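Putative histidinol-phosphate aminotransferase (PDB 3LY1) probably transfers amino groups as a pyridoxal-phosphate-dependent aminotransferase of the class-II family, histidinol-phosphate subfamily, with its cofactor bound in the crystal. Local coordinates at residues Gln339-Ala342 with Asp343-Glu347; Glu184-Asp188 with Pro189-Ser193; His107-Ile111 with Ala112-Val116; Val300-Leu303 with Lys304-Gln307; Ser265-Ser268 with Asn269-Arg273. All coordinates share one frame; numbering follows the deposited sequence. Where two conformers were deposited one is given.

Along the chain the order is contact 3, 2, 5, 4 and 1, each joining residues only a few positions apart. Contact 3 closes helix 104-111 and starts strand 115-119 at the margin of the seven-stranded mixed sheet; contact 2 lies in the loop after strand 174-179 of that sheet. Contact 5, on the long helix 259-283, has its centre about 15 Å from that of contact 2 and touches it through Asn187, so the pair probably ties that loop to the helix near the cofactor region. Contacts 4 and 1, centres about 16 Å apart, meet where Tyr306 packs on Met345, joining helices 303-312 and 335-350 away from the annotated sites.

Contact 1 (Gln339-Ala342 with Asp343-Glu347); sequences QWVA and DTMRE
Trp340 lays one face of its indole under the hydroxyl of Thr344, whose OG1 stands 3.2 Å above the ring plane, offset toward the rim and 3.3 Å from CZ3. The same OG1 donates to Trp340 O at 2.9 Å. Thr344 N binds that carbonyl too, from the opposite face of its plane, so one oxygen takes two bonds from a single residue. OG1 reaches back because it stands beside its own backbone N (chi1 -60°).

Gln339 and Asp343 form the polar side of the turn. With the glutamine chain bent at chi2 (65°), NE2 donates to Asp343 OD2 at 2.8 Å; the oxygen lies in the amide plane but is itself met from above the carboxylate plane. The other oxygen, OD1, takes a salt bridge from Arg346 NH1 at 2.9 Å, with OD1 tilted out of the guanidinium plane and NH1 above that of the carboxylate. NH1 also rests 3.6 Å from Ala342 CB. Arg346 NH2 pairs with Asp282, tying the turn to helix 259-283.

On the buried side Val341 CG1 meets the selenium of Met345 at 4.1 Å, and Met345 continues onto Leu276 and Leu280. This is an amphipathic turn of the C-terminal helix 335-350, with i to i+4 pairs along both its polar and apolar sides, packed in the small domain of a class I/II aminotransferase fold.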
# COMPACT_ATOMS: atom_id res chain seq x y z
N GLN A 339 -11.94 -31.31 10.30
CA GLN A 339 -12.58 -32.46 10.96
C GLN A 339 -13.67 -32.02 11.96
O GLN A 339 -14.77 -32.59 12.02
CB GLN A 339 -11.57 -33.36 11.66
CG GLN A 339 -12.24 -34.60 12.24
CD GLN A 339 -12.81 -35.50 11.14
OE1 GLN A 339 -12.14 -35.75 10.14
NE2 GLN A 339 -14.05 -35.96 11.32
N TRP A 340 -13.38 -31.02 12.76
CA TRP A 340 -14.35 -30.52 13.71
C TRP A 340 -15.54 -29.87 12.97
O TRP A 340 -16.74 -30.08 13.35
CB TRP A 340 -13.67 -29.51 14.63
CG TRP A 340 -14.44 -29.25 15.83
CD1 TRP A 340 -14.37 -29.92 17.03
CD2 TRP A 340 -15.44 -28.25 15.98
NE1 TRP A 340 -15.26 -29.38 17.92
CE2 TRP A 340 -15.93 -28.35 17.30
CE3 TRP A 340 -15.97 -27.28 15.14
CZ2 TRP A 340 -16.94 -27.52 17.78
CZ3 TRP A 340 -16.98 -26.44 15.63
CH2 TRP A 340 -17.45 -26.57 16.94
N VAL A 341 -15.22 -29.13 11.91
CA VAL A 341 -16.28 -28.49 11.14
C VAL A 341 -17.17 -29.55 10.46
O VAL A 341 -18.41 -29.44 10.51
CB VAL A 341 -15.77 -27.45 10.10
CG1 VAL A 341 -16.91 -26.96 9.19
CG2 VAL A 341 -15.16 -26.24 10.82
N ALA A 342 -16.52 -30.50 9.79
CA ALA A 342 -17.19 -31.61 9.13
C ALA A 342 -18.12 -32.36 10.09
O ALA A 342 -19.27 -32.63 9.78
CB ALA A 342 -16.18 -32.60 8.53
N ASP A 343 -17.63 -32.67 11.29
CA ASP A 343 -18.51 -33.33 12.22
C ASP A 343 -19.64 -32.42 12.73
O ASP A 343 -20.73 -32.92 12.98
CB ASP A 343 -17.72 -33.93 13.35
CG ASP A 343 -16.87 -35.08 12.88
OD1 ASP A 343 -17.33 -35.80 11.95
OD2 ASP A 343 -15.77 -35.25 13.43
N THR A 344 -19.41 -31.10 12.85
CA THR A 344 -20.47 -30.15 13.19
C THR A 344 -21.56 -30.15 12.09
O THR A 344 -22.77 -30.12 12.36
CB THR A 344 -19.91 -28.73 13.44
OG1 THR A 344 -18.98 -28.77 14.53
CG2 THR A 344 -21.00 -27.74 13.80
N MSE A 345 -21.13 -30.18 10.84
CA MSE A 345 -22.04 -30.30 9.72
C MSE A 345 -22.92 -31.58 9.82
O MSE A 345 -24.15 -31.50 9.69
CB MSE A 345 -21.24 -30.29 8.41
CG MSE A 345 -20.54 -28.99 8.15
SE MSE A 345 -19.32 -29.13 6.64
CE MSE A 345 -20.56 -29.57 5.22
N ARG A 346 -22.30 -32.73 10.14
CA ARG A 346 -23.06 -33.97 10.33
C ARG A 346 -24.09 -33.82 11.43
O ARG A 346 -25.21 -34.31 11.29
CB ARG A 346 -22.14 -35.16 10.60
CG ARG A 346 -21.34 -35.56 9.38
CD ARG A 346 -20.27 -36.64 9.75
NE ARG A 346 -19.52 -37.04 8.56
CZ ARG A 346 -18.30 -36.62 8.25
NH1 ARG A 346 -17.61 -35.82 9.06
NH2 ARG A 346 -17.74 -37.03 7.12
N GLU A 347 -23.72 -33.12 12.49
CA GLU A 347 -24.64 -32.90 13.61
C GLU A 347 -25.76 -31.93 13.23
O GLU A 347 -26.92 -32.11 13.68
CB GLU A 347 -23.90 -32.36 14.83
CG GLU A 347 -22.99 -33.37 15.51
CD GLU A 347 -23.76 -34.54 16.09
OE1 GLU A 347 -24.55 -34.32 17.06
OE2 GLU A 347 -23.59 -35.66 15.57

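Contact 2 (Glu184-Asp188 with Pro189-Ser193); sequences EFVND and PRFRS
Asp188 to Phe191 make a type I beta turn, closed by Phe191 N donating to Asp188 O at 3.2 Å. A water reinforces the closure, donating both to Asp188 O and to Phe191 O.

The carboxylate of Asp188 also grips the turn. A chi1 of -165° swings its CG to the far side of the CA-CB bond from the backbone N, which brings OD1 within reach of Arg190 N at 3.0 Å, on the anti side and 30° out of the carboxylate plane; this bond to the residue two places on makes an Asx turn. Arg190 then folds back at chi3 and grips the same group side-on: NE reaches the syn lone pair of OD1 at 3.1 Å, and NH2 reaches the syn lone pair of OD2 at 2.6 Å. Carboxylate and guanidinium are nearly coplanar, 19° apart. OD1 therefore carries two donors from one residue, backbone and side chain, which fixes the rotation of the carboxylate.

This loop follows strand 174-179 of the large mixed sheet, the strand that ends on the cofactor-contacting Asp179, and leads to helix 195-199. Ser193 OG caps Ser195 N there and also bonds to Glu180.

The apolar pair is Val186 and Phe191, whose side chains cross at about a right angle. Val186 CG2 sits over the centre of the phenyl face in a CH-pi contact, 4.1 Å from the centroid, while Val186 CG1 touches Phe191 CB at 3.6 Å. Val186 also packs on Pro150, and Asn187 bonds to Lys266 and Asp270 of helix 259-283.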
# COMPACT_ATOMS: atom_id res chain seq x y z
N GLU A 184 -0.91 -21.83 -6.97
CA GLU A 184 -0.04 -22.88 -6.43
C GLU A 184 -0.75 -24.07 -5.76
O GLU A 184 -0.16 -25.13 -5.56
CB GLU A 184 1.02 -22.28 -5.49
CG GLU A 184 2.04 -21.36 -6.19
CD GLU A 184 1.60 -19.89 -6.33
OE1 GLU A 184 0.43 -19.55 -6.08
OE2 GLU A 184 2.46 -19.06 -6.71
N PHE A 185 -2.02 -23.91 -5.43
CA PHE A 185 -2.82 -24.98 -4.85
C PHE A 185 -3.34 -25.96 -5.90
O PHE A 185 -3.87 -27.01 -5.54
CB PHE A 185 -4.02 -24.38 -4.12
CG PHE A 185 -3.67 -23.58 -2.90
CD1 PHE A 185 -3.17 -24.18 -1.77
CD2 PHE A 185 -3.89 -22.22 -2.87
CE1 PHE A 185 -2.86 -23.44 -0.64
CE2 PHE A 185 -3.59 -21.47 -1.76
CZ PHE A 185 -3.07 -22.08 -0.63
N VAL A 186 -3.25 -25.59 -7.19
CA VAL A 186 -3.98 -26.30 -8.25
C VAL A 186 -3.43 -27.73 -8.44
O VAL A 186 -2.22 -27.94 -8.41
CB VAL A 186 -3.94 -25.54 -9.61
CG1 VAL A 186 -4.48 -26.45 -10.71
CG2 VAL A 186 -4.78 -24.19 -9.57
N ASN A 187 -4.34 -28.69 -8.60
CA ASN A 187 -3.96 -30.08 -8.96
C ASN A 187 -4.33 -30.42 -10.41
O ASN A 187 -3.74 -31.28 -11.01
CB ASN A 187 -4.64 -31.06 -7.99
CG ASN A 187 -3.94 -31.08 -6.62
OD1 ASN A 187 -2.78 -31.46 -6.52
ND2 ASN A 187 -4.64 -30.60 -5.59
N ASP A 188 -5.31 -29.74 -10.97
CA ASP A 188 -5.81 -30.06 -12.32
C ASP A 188 -4.72 -29.81 -13.38
O ASP A 188 -4.25 -28.69 -13.53
CB ASP A 188 -7.03 -29.19 -12.58
CG ASP A 188 -7.86 -29.64 -13.76
OD1 ASP A 188 -7.28 -30.12 -14.75
OD2 ASP A 188 -9.12 -29.47 -13.70
N PRO A 189 -4.34 -30.84 -14.16
CA PRO A 189 -3.31 -30.64 -15.19
C PRO A 189 -3.75 -29.86 -16.44
O PRO A 189 -2.88 -29.54 -17.24
CB PRO A 189 -2.93 -32.08 -15.59
CG PRO A 189 -4.19 -32.83 -15.38
CD PRO A 189 -4.77 -32.26 -14.11
N ARG A 190 -5.04 -29.53 -16.59
CA ARG A 190 -5.50 -28.65 -17.66
C ARG A 190 -5.15 -27.18 -17.34
O ARG A 190 -5.21 -26.30 -18.22
CB ARG A 190 -7.01 -28.76 -17.87
CG ARG A 190 -7.46 -30.20 -18.31
CD ARG A 190 -8.95 -30.38 -18.26
NE ARG A 190 -9.47 -30.25 -16.91
CZ ARG A 190 -10.75 -30.38 -16.56
NH1 ARG A 190 -11.67 -30.71 -17.45
NH2 ARG A 190 -11.10 -30.20 -15.30
N PHE A 191 -4.82 -26.91 -16.07
CA PHE A 191 -4.42 -25.58 -15.64
C PHE A 191 -2.96 -25.33 -15.99
O PHE A 191 -2.11 -26.19 -15.76
CB PHE A 191 -4.56 -25.39 -14.12
CG PHE A 191 -3.98 -24.06 -13.63
CD1 PHE A 191 -4.75 -22.93 -13.65
CD2 PHE A 191 -2.68 -23.96 -13.21
CE1 PHE A 191 -4.23 -21.71 -13.24
CE2 PHE A 191 -2.13 -22.75 -12.81
CZ PHE A 191 -2.92 -21.61 -12.82
N ARG A 192 -2.71 -24.13 -16.52
CA ARG A 192 -1.36 -23.64 -16.83
C ARG A 192 -1.26 -22.17 -16.43
O ARG A 192 -2.16 -21.38 -16.74
CB ARG A 192 -1.07 -23.80 -18.34
CG ARG A 192 -0.12 -24.92 -18.68
CD ARG A 192 -0.39 -25.64 -20.00
NE ARG A 192 -1.01 -24.91 -21.11
CZ ARG A 192 -1.84 -25.50 -21.97
NH1 ARG A 192 -2.14 -26.78 -21.80
NH2 ARG A 192 -2.39 -24.84 -22.98
N SER A 193 -0.17 -21.78 -15.75
CA SER A 193 0.09 -20.34 -15.54
C SER A 193 0.28 -19.64 -16.90
O SER A 193 0.85 -20.22 -17.86
CB SER A 193 1.30 -20.06 -14.63
OG SER A 193 1.56 -18.66 -14.56
O HOH W 1 -1.83 -27.63 -13.69

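Contact 3 (His107-Ile111 with Ala112-Val116); sequences HFAKI and AGMKV. With EDO (1,2-ethanediol), chain J.
Ala109 and Lys110 offer the backbone oxygens that close helix 104-111. Met114 N donates to Ala109 O at 3.0 Å and Gly113 N to Lys110 O at 2.9 Å. Together with the positive phi of Gly113 (79°), these two bonds back into the last turn define a Schellman motif. One residue earlier, Ala112 N still reaches Phe108 O at 3.1 Å as in a regular helix.

The apolar contacts follow from the reversal. Once the chain has swung round into strand 115-119, Val116 CG2 comes back against the helix and meets Ala109 CB at 4.0 Å and the aliphatic CG of Lys110 at 4.2 Å. The selenium of Met114 approaches Ala109 CB from another direction, at 4.3 Å. Ala109, Met114 and Val116 also pack on strand 94-98, through Leu95 and Ile97, so the small methyl of Ala109 sits where helix and strands converge. Next to it in sequence, Phe108 packs on Arg82 and Ile85, and on Val239 of the second subunit.

The polar side-chain contact is with a 1,2-ethanediol, probably from the crystallisation liquor: Lys110, bent at chi3, donates from NZ to its O2 at 2.8 Å.

The helix end is thus closed by backbone bonds, while alkyl groups fill the join between it and strand 115-119 of the beta-alpha-beta unit; the exposed Lys110 divides itself between the two kinds of chemistry, giving a methylene to Val116 and its amine to the diol.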
# COMPACT_ATOMS: atom_id res chain seq x y z
N HIS A 107 -15.67 -3.29 -9.17
CA HIS A 107 -15.60 -2.17 -8.22
C HIS A 107 -14.79 -1.01 -8.78
O HIS A 107 -15.27 0.14 -8.80
CB HIS A 107 -15.02 -2.66 -6.88
CG HIS A 107 -14.73 -1.58 -5.90
ND1 HIS A 107 -15.68 -1.06 -5.05
CD2 HIS A 107 -13.57 -0.94 -5.58
CE1 HIS A 107 -15.14 -0.12 -4.30
NE2 HIS A 107 -13.85 -0.03 -4.60
N PHE A 108 -13.55 -1.29 -9.21
CA PHE A 108 -12.68 -0.26 -9.75
C PHE A 108 -13.14 0.16 -11.14
O PHE A 108 -12.98 1.33 -11.55
CB PHE A 108 -11.20 -0.70 -9.73
CG PHE A 108 -10.66 -0.93 -8.33
CD1 PHE A 108 -10.58 0.12 -7.42
CD2 PHE A 108 -10.25 -2.17 -7.93
CE1 PHE A 108 -10.14 -0.11 -6.12
CE2 PHE A 108 -9.78 -2.37 -6.65
CZ PHE A 108 -9.74 -1.34 -5.76
N ALA A 109 -13.78 -0.76 -11.87
CA ALA A 109 -14.32 -0.40 -13.19
C ALA A 109 -15.45 0.62 -13.09
O ALA A 109 -15.53 1.60 -13.89
CB ALA A 109 -14.75 -1.68 -14.00
N LYS A 110 -16.32 0.42 -12.12
CA LYS A 110 -17.39 1.36 -11.82
C LYS A 110 -16.88 2.75 -11.37
O LYS A 110 -17.41 3.75 -11.80
CB LYS A 110 -18.31 0.78 -10.77
CG LYS A 110 -19.19 -0.33 -11.31
CD LYS A 110 -20.48 -0.50 -10.47
CE LYS A 110 -20.30 -1.45 -9.34
NZ LYS A 110 -21.44 -1.38 -8.31
N ILE A 111 -15.87 2.79 -10.52
CA ILE A 111 -15.20 4.05 -10.13
C ILE A 111 -14.70 4.79 -11.37
O ILE A 111 -14.90 6.00 -11.50
CB ILE A 111 -14.09 3.76 -9.07
CG1 ILE A 111 -14.74 3.41 -7.72
CG2 ILE A 111 -13.13 4.93 -8.93
CD1 ILE A 111 -13.88 2.55 -6.82
N ALA A 112 -14.14 4.05 -12.33
CA ALA A 112 -13.68 4.61 -13.59
C ALA A 112 -14.80 5.00 -14.58
O ALA A 112 -14.56 5.63 -15.63
CB ALA A 112 -12.65 3.64 -14.25
N GLY A 113 -16.04 4.68 -14.24
CA GLY A 113 -17.18 5.08 -15.10
C GLY A 113 -17.32 4.18 -16.32
O GLY A 113 -18.00 4.53 -17.27
N MSE A 114 -16.72 3.00 -16.27
CA MSE A 114 -16.78 2.04 -17.37
C MSE A 114 -18.08 1.22 -17.40
O MSE A 114 -18.64 0.86 -16.34
CB MSE A 114 -15.59 1.08 -17.27
CG MSE A 114 -14.27 1.78 -17.48
SE MSE A 114 -12.76 0.60 -17.08
CE MSE A 114 -13.16 -0.88 -18.35
N LYS A 115 -18.52 0.90 -18.61
CA LYS A 115 -19.49 -0.16 -18.80
C LYS A 115 -18.96 -1.46 -18.22
O LYS A 115 -17.81 -1.80 -18.44
CB LYS A 115 -19.74 -0.34 -20.29
CG LYS A 115 -20.74 -1.42 -20.61
CD LYS A 115 -21.02 -1.48 -22.12
CE LYS A 115 -22.15 -2.47 -22.40
NZ LYS A 115 -22.64 -2.30 -23.79
N VAL A 116 -19.80 -2.20 -17.50
CA VAL A 116 -19.41 -3.50 -16.95
C VAL A 116 -20.30 -4.54 -17.61
O VAL A 116 -21.52 -4.48 -17.49
CB VAL A 116 -19.57 -3.56 -15.44
CG1 VAL A 116 -19.30 -4.96 -14.93
CG2 VAL A 116 -18.61 -2.57 -14.76
C1 EDO J . -18.77 -2.02 -4.40
O1 EDO J . -19.29 -1.43 -3.20
C2 EDO J . -18.51 -0.96 -5.47
O2 EDO J . -19.69 -0.61 -6.22

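Contact 4 (Val300-Leu303 with Lys304-Gln307); sequences VVPL and KDYQ
Leu303 O takes the shortest sound bond here, from Gln307 N at 2.8 Å. One residue earlier, Pro302 O accepts Tyr306 N at 3.0 Å, as in the opening turn of an alpha helix.

The side chains of Leu303 and Gln307 cross obliquely. Leucine CG touches the amide carbon CD of Gln307 at 3.8 Å, and its CD1 lies 3.9 Å from Gln307 CG. The glutamine CG stands beside its own backbone N (chi1 -70°) and the chain is extended beyond it, which carries the amide back along the leucine. NE2 finds its polar partner in Gly318 O, so the amide joins the helix start to the segment beyond helix 303-312 while its carbon part covers Leu303.

Pro302 occupies the N-cap position of that helix, which follows strand 294-298 of the two-stranded antiparallel sheet. The ring can donate no hydrogen bond, and it meets Asp305 by carbon contact: proline CG is 3.6 Å from Asp305 OD2, and CB is 3.8 Å from the same oxygen. Asp305, an acidic group in the first turn, may be stabilised by the helix dipole.

Val301 adds an apolar contact, its CG2 4.0 Å from Tyr306 CB. From there the tyrosine ring, with CG anti to the backbone N (chi1 -175°), leads away from the turn to Cys328, to Ile354 and to Met345 and Phe348 of helix 335-350.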
# COMPACT_ATOMS: atom_id res chain seq x y z
N VAL A 300 -29.31 -26.67 0.95
CA VAL A 300 -30.75 -26.85 0.86
C VAL A 300 -31.50 -25.97 1.89
O VAL A 300 -32.70 -25.75 1.74
CB VAL A 300 -31.15 -28.37 0.90
CG1 VAL A 300 -30.59 -29.07 -0.35
CG2 VAL A 300 -30.64 -29.06 2.12
N VAL A 301 -30.81 -25.47 2.90
CA VAL A 301 -31.37 -24.48 3.84
C VAL A 301 -30.95 -23.08 3.41
O VAL A 301 -30.00 -22.93 2.63
CB VAL A 301 -30.89 -24.75 5.27
CG1 VAL A 301 -31.22 -26.18 5.66
CG2 VAL A 301 -29.38 -24.48 5.39
N PRO A 302 -31.65 -22.03 3.89
CA PRO A 302 -31.21 -20.67 3.57
C PRO A 302 -29.76 -20.38 4.01
O PRO A 302 -29.34 -20.72 5.14
CB PRO A 302 -32.23 -19.77 4.29
CG PRO A 302 -33.51 -20.63 4.38
CD PRO A 302 -32.95 -22.04 4.61
N LEU A 303 -28.99 -19.76 3.11
CA LEU A 303 -27.59 -19.44 3.38
C LEU A 303 -27.50 -18.66 4.67
O LEU A 303 -26.69 -18.96 5.50
CB LEU A 303 -26.99 -18.65 2.20
CG LEU A 303 -25.56 -18.10 2.38
CD1 LEU A 303 -24.52 -19.21 2.64
CD2 LEU A 303 -25.19 -17.22 1.15
N LYS A 304 -28.39 -17.68 4.86
CA LYS A 304 -28.29 -16.80 6.03
C LYS A 304 -28.51 -17.55 7.33
O LYS A 304 -27.84 -17.27 8.33
CB LYS A 304 -29.31 -15.64 5.92
CG LYS A 304 -29.29 -14.65 7.10
CD LYS A 304 -28.02 -13.78 7.04
CE LYS A 304 -27.99 -12.67 8.10
NZ LYS A 304 -26.80 -11.77 7.82
N ASP A 305 -29.43 -18.50 7.32
CA ASP A 305 -29.63 -19.37 8.51
C ASP A 305 -28.36 -20.19 8.78
O ASP A 305 -27.91 -20.32 9.91
CB ASP A 305 -30.82 -20.33 8.32
CG ASP A 305 -32.15 -19.61 8.16
OD1 ASP A 305 -32.17 -18.36 8.25
OD2 ASP A 305 -33.15 -20.31 7.93
N TYR A 306 -27.81 -20.76 7.73
CA TYR A 306 -26.62 -21.59 7.87
C TYR A 306 -25.42 -20.76 8.38
O TYR A 306 -24.68 -21.21 9.27
CB TYR A 306 -26.32 -22.25 6.54
CG TYR A 306 -25.16 -23.22 6.61
CD1 TYR A 306 -25.19 -24.31 7.48
CD2 TYR A 306 -24.01 -23.04 5.83
CE1 TYR A 306 -24.14 -25.19 7.56
CE2 TYR A 306 -22.93 -23.96 5.91
CZ TYR A 306 -23.01 -25.03 6.78
OH TYR A 306 -21.97 -25.95 6.92
N GLN A 307 -25.27 -19.55 7.85
CA GLN A 307 -24.19 -18.67 8.30
C GLN A 307 -24.36 -18.35 9.79
O GLN A 307 -23.38 -18.31 10.54
CB GLN A 307 -24.15 -17.35 7.50
CG GLN A 307 -23.69 -17.47 6.04
CD GLN A 307 -23.95 -16.22 5.28
OE1 GLN A 307 -24.96 -15.57 5.52
NE2 GLN A 307 -23.04 -15.86 4.34

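Contact 5 (Ser265-Ser268 with Asn269-Arg273); sequences SKKS and NDVSR
Lys266 and Asp270 meet one helical turn apart in a salt bridge: NZ donates to OD2 at 2.7 Å, on the syn lone pair. The lysine chain is trans from chi1 (170°) onward and extended until the last torsion, where a bend at chi4 (-58°) turns the amine onto the carboxylate. Its stem passes the acid at a slant, with Lys266 CG 3.6 Å from Asp270 OD2.

The second oxygen, OD1, accepts Arg273 NH1 at 2.8 Å, on the anti side and lying in the guanidinium plane. Asp270 therefore stands between two cations, whose nitrogens NZ and NH1 remain 6.1 Å apart. The helix backbone bonds run on, among them Asp270 N to Lys266 O at 2.8 Å.

The next shell fixes these groups. Asn187, in the loop after strand 174-179, bonds to Lys266 NZ through OD1 and to Asp270 OD1 through ND2. Arg273 is held by Gly292 O and Ser290 OG, and Asn269 ND2 also bonds to Gly292 O. On another side of helix 259-283, Ser272 OG bonds to Gly333 O, while Ser265 OG bonds to Ile214 O, next in sequence to the cofactor-binding Lys213.

With two cations on one carboxylate, Asp270 probably stays ionised, and the acid serves as the shared centre of a salt-bridge network linking the helix to the loop at Asn187.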
# COMPACT_ATOMS: atom_id res chain seq x y z
N SER A 265 2.47 -26.35 2.73
CA SER A 265 1.31 -25.46 2.62
C SER A 265 0.27 -26.06 1.66
O SER A 265 -0.89 -26.14 1.99
CB SER A 265 1.77 -24.05 2.20
OG SER A 265 0.70 -23.11 2.11
N LYS A 266 0.69 -26.54 0.50
CA LYS A 266 -0.22 -27.19 -0.45
C LYS A 266 -0.76 -28.54 0.10
O LYS A 266 -1.97 -28.82 0.06
CB LYS A 266 0.48 -27.46 -1.80
CG LYS A 266 -0.32 -28.35 -2.72
CD LYS A 266 0.19 -28.39 -4.13
CE LYS A 266 -0.85 -29.01 -5.03
NZ LYS A 266 -1.20 -30.40 -4.59
N LYS A 267 0.14 -29.37 0.61
CA LYS A 267 -0.23 -30.70 1.10
C LYS A 267 -1.26 -30.63 2.21
O LYS A 267 -2.25 -31.36 2.17
CB LYS A 267 1.00 -31.47 1.58
CG LYS A 267 0.67 -32.90 2.08
CD LYS A 267 1.90 -33.65 2.65
CE LYS A 267 1.71 -35.20 2.68
NZ LYS A 267 0.26 -35.65 2.71
N SER A 268 -1.05 -29.72 3.17
CA SER A 268 -2.01 -29.53 4.26
C SER A 268 -3.37 -29.08 3.71
O SER A 268 -4.43 -29.55 4.15
CB SER A 268 -1.48 -28.52 5.30
OG SER A 268 -2.46 -28.24 6.31
N ASN A 269 -3.34 -28.19 2.72
CA ASN A 269 -4.57 -27.77 2.06
C ASN A 269 -5.30 -28.95 1.41
O ASN A 269 -6.53 -29.03 1.51
CB ASN A 269 -4.29 -26.72 0.99
CG ASN A 269 -5.56 -26.14 0.42
OD1 ASN A 269 -6.35 -25.54 1.13
ND2 ASN A 269 -5.75 -26.29 -0.90
N ASP A 270 -4.54 -29.83 0.76
CA ASP A 270 -5.10 -31.00 0.10
C ASP A 270 -5.78 -31.93 1.10
O ASP A 270 -6.85 -32.45 0.82
CB ASP A 270 -4.01 -31.80 -0.66
CG ASP A 270 -3.50 -31.08 -1.93
OD1 ASP A 270 -4.26 -30.30 -2.57
OD2 ASP A 270 -2.34 -31.34 -2.32
N VAL A 271 -5.13 -32.16 2.24
CA VAL A 271 -5.70 -32.98 3.29
C VAL A 271 -7.01 -32.36 3.80
O VAL A 271 -7.99 -33.07 3.97
CB VAL A 271 -4.71 -33.18 4.45
CG1 VAL A 271 -5.40 -33.96 5.62
CG2 VAL A 271 -3.41 -33.90 3.95
N SER A 272 -7.00 -31.05 4.08
CA SER A 272 -8.18 -30.38 4.59
C SER A 272 -9.34 -30.47 3.60
O SER A 272 -10.48 -30.68 4.01
CB SER A 272 -7.89 -28.91 4.91
OG SER A 272 -7.05 -28.85 6.05
N ARG A 273 -9.04 -30.31 2.30
CA ARG A 273 -10.05 -30.40 1.25
C ARG A 273 -10.78 -31.74 1.30
O ARG A 273 -12.01 -31.76 1.30
CB ARG A 273 -9.43 -30.24 -0.14
CG ARG A 273 -10.48 -30.14 -1.25
CD ARG A 273 -9.87 -30.12 -2.65
NE ARG A 273 -9.10 -28.92 -2.99
CZ ARG A 273 -7.77 -28.87 -3.10
NH1 ARG A 273 -7.01 -29.93 -2.86
NH2 ARG A 273 -7.18 -27.74 -3.42